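Local coordinates for protein transcription initiation factor IIB (Methanocaldococcus jannaschii, PDB 5O9J) that is a mini-intein with the HINT fold, which probably excises itself from transcription factor IIB by protein splicing and joins the flanking host sequences, at residues E70-P75 and A161-V166. Sequence-based numbering, arbitrary orientation.
Sequences EVSRHP and AYDLTV. With GOL (glycerol), chain G.
Strands 70-75 and 161-165 run antiparallel, their axes 4.6 Å apart at closest and 161° between directions, with S72 facing D163 and H74 facing A161 as hydrogen-bonded pairs. The pairing illustrates how the all-beta HINT fold of inteins places strands distant in sequence side by side in one antiparallel sheet: strand 70-75 pairs along its other edge with strand 44-48, and 161-165 with strand 5-6. Both backbone bonds between S72 and D163 form, D163 N reaching S72 O at 2.9 Å from above the carbonyl plane. In the flanking non-hydrogen-bonded pairs, V71, R73, Y162 and L164 share a face, on which V71, R73 and Y162 touch helix 24-33. V71 and L164 lie alongside each other, methyl CG1 of V71 3.6 Å from CD2 of L164. The Y162 ring has its CD2 3.6 Å from R73 CB; with CG between the backbone N and the carbonyl carbon (chi1 68°), the arginine runs out extended to salt bridges with D29 and E45. A glycerol, probably from the crystallisation liquor, joins these two side chains: its O1 shares a very short hydrogen bond (2.5 Å) with Y162 OH, near the plane of the ring, and accepts a weak one from R73 NH1. On the reverse face, S72 OG presses against D163 CB at 3.1 Å, while the D163 carboxylate accepts the backbone N-H groups of Y3 and A4. H74 has one ring face over A161 O and its edge toward D163 OD2, 4.3 Å from H74 NE2. T165 OG1 gives a weak hydrogen bond to E70 OE2 at 3.4 Å.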
loop_
_atom_site.group_PDB
_atom_site.type_symbol
_atom_site.label_atom_id
_atom_site.label_comp_id
_atom_site.label_asym_id
_atom_site.label_seq_id
_atom_site.Cartn_x
_atom_site.Cartn_y
_atom_site.Cartn_z
ATOM N N GLU A 70 -7.402 3.869 -13.060
ATOM C CA GLU A 70 -6.368 3.190 -13.829
ATOM C C GLU A 70 -5.489 2.340 -12.915
ATOM O O GLU A 70 -5.471 2.525 -11.694
ATOM C CB GLU A 70 -5.513 4.206 -14.605
ATOM C CG GLU A 70 -4.819 5.228 -13.721
ATOM C CD GLU A 70 -3.991 6.257 -14.488
ATOM O OE1 GLU A 70 -4.368 6.635 -15.623
ATOM O OE2 GLU A 70 -2.955 6.689 -13.933
ATOM N N VAL A 71 -4.777 1.386 -13.504
ATOM C CA VAL A 71 -3.819 0.584 -12.755
ATOM C C VAL A 71 -2.480 0.660 -13.460
ATOM O O VAL A 71 -2.414 1.001 -14.641
ATOM C CB VAL A 71 -4.244 -0.892 -12.630
ATOM C CG1 VAL A 71 -5.621 -1.011 -11.963
ATOM C CG2 VAL A 71 -4.251 -1.559 -13.998
ATOM N N SER A 72 -1.414 0.344 -12.742
ATOM C CA SER A 72 -0.103 0.384 -13.356
ATOM C C SER A 72 0.860 -0.531 -12.622
ATOM O O SER A 72 0.580 -0.991 -11.512
ATOM C CB SER A 72 0.429 1.824 -13.396
ATOM O OG SER A 72 0.856 2.270 -12.124
ATOM N N ARG A 73 1.987 -0.804 -13.267
ATOM C CA ARG A 73 3.052 -1.608 -12.699
ATOM C C ARG A 73 4.373 -1.091 -13.247
ATOM O O ARG A 73 4.401 -0.459 -14.306
ATOM C CB ARG A 73 2.872 -3.089 -13.042
ATOM C CG ARG A 73 3.077 -3.397 -14.538
ATOM C CD ARG A 73 2.792 -4.854 -14.908
ATOM N NE ARG A 73 2.838 -5.047 -16.362
ATOM C CZ ARG A 73 2.512 -6.178 -16.986
ATOM N NH1 ARG A 73 2.108 -7.231 -16.290
ATOM N NH2 ARG A 73 2.587 -6.254 -18.312
ATOM N N HIS A 74 5.460 -1.351 -12.523
ATOM C CA HIS A 74 6.805 -1.080 -13.024
ATOM C C HIS A 74 7.775 -2.062 -12.388
ATOM O O HIS A 74 7.503 -2.584 -11.301
ATOM C CB HIS A 74 7.224 0.372 -12.756
ATOM C CG HIS A 74 7.185 0.772 -11.308
ATOM N ND1 HIS A 74 8.277 0.668 -10.472
ATOM C CD2 HIS A 74 6.184 1.297 -10.564
ATOM C CE1 HIS A 74 7.951 1.094 -9.276
ATOM N NE2 HIS A 74 6.690 1.487 -9.285
ATOM N N PRO A 75 8.890 -2.361 -13.087
ATOM C CA PRO A 75 9.899 -3.261 -12.526
ATOM C C PRO A 75 10.589 -2.646 -11.324
ATOM O O PRO A 75 10.852 -1.443 -11.313
ATOM C CB PRO A 75 10.901 -3.450 -13.681
ATOM C CG PRO A 75 10.170 -3.030 -14.906
ATOM C CD PRO A 75 9.214 -1.962 -14.466
ATOM N N ALA A 161 6.293 -3.846 -8.983
ATOM C CA ALA A 161 5.488 -3.238 -7.926
ATOM C C ALA A 161 4.270 -2.611 -8.580
ATOM O O ALA A 161 4.314 -2.269 -9.764
ATOM C CB ALA A 161 6.281 -2.211 -7.165
ATOM N N TYR A 162 3.187 -2.451 -7.827
ATOM C CA TYR A 162 1.899 -2.144 -8.439
ATOM C C TYR A 162 1.189 -0.919 -7.860
ATOM O O TYR A 162 1.377 -0.558 -6.693
ATOM C CB TYR A 162 0.993 -3.375 -8.342
ATOM C CG TYR A 162 1.597 -4.590 -9.010
ATOM C CD1 TYR A 162 2.489 -5.406 -8.330
ATOM C CD2 TYR A 162 1.298 -4.907 -10.331
ATOM C CE1 TYR A 162 3.067 -6.509 -8.939
ATOM C CE2 TYR A 162 1.866 -6.015 -10.948
ATOM C CZ TYR A 162 2.749 -6.809 -10.243
ATOM O OH TYR A 162 3.331 -7.910 -10.825
ATOM N N ASP A 163 0.362 -0.298 -8.696
ATOM C CA ASP A 163 -0.321 0.951 -8.369
ATOM C C ASP A 163 -1.802 0.924 -8.747
ATOM O O ASP A 163 -2.179 0.456 -9.825
ATOM C CB ASP A 163 0.348 2.124 -9.088
ATOM C CG ASP A 163 1.385 2.834 -8.235
ATOM O OD1 ASP A 163 0.985 3.662 -7.389
ATOM O OD2 ASP A 163 2.597 2.555 -8.404
ATOM N N LEU A 164 -2.642 1.441 -7.859
ATOM C CA LEU A 164 -4.017 1.751 -8.215
ATOM C C LEU A 164 -4.145 3.261 -8.189
ATOM O O LEU A 164 -3.471 3.926 -7.400
ATOM C CB LEU A 164 -5.014 1.102 -7.248
ATOM C CG LEU A 164 -4.985 -0.420 -7.070
ATOM C CD1 LEU A 164 -5.930 -0.862 -5.961
ATOM C CD2 LEU A 164 -5.345 -1.126 -8.367
ATOM N N THR A 165 -4.986 3.813 -9.056
ATOM C CA THR A 165 -5.329 5.219 -8.952
ATOM C C THR A 165 -6.765 5.317 -8.482
ATOM O O THR A 165 -7.696 4.900 -9.176
ATOM C CB THR A 165 -5.156 5.981 -10.284
ATOM O OG1 THR A 165 -3.783 5.934 -10.687
ATOM C CG2 THR A 165 -5.568 7.440 -10.121
ATOM N N VAL A 166 -6.932 5.864 -7.284
ATOM C CA VAL A 166 -8.240 6.022 -6.688
ATOM C C VAL A 166 -8.515 7.507 -6.486
ATOM O O VAL A 166 -8.007 8.115 -5.544
ATOM C CB VAL A 166 -8.331 5.271 -5.338
ATOM C CG1 VAL A 166 -9.746 5.324 -4.791
ATOM C CG2 VAL A 166 -7.865 3.829 -5.512
HETATM C C1 GOL G . 4.426 -8.319 -13.836
HETATM O O1 GOL G . 3.226 -7.809 -13.294
HETATM C C2 GOL G . 4.441 -9.838 -13.734
HETATM O O2 GOL G . 3.917 -10.378 -14.928
HETATM C C3 GOL G . 5.885 -10.302 -13.572
HETATM O O3 GOL G . 6.008 -11.625 -14.047
#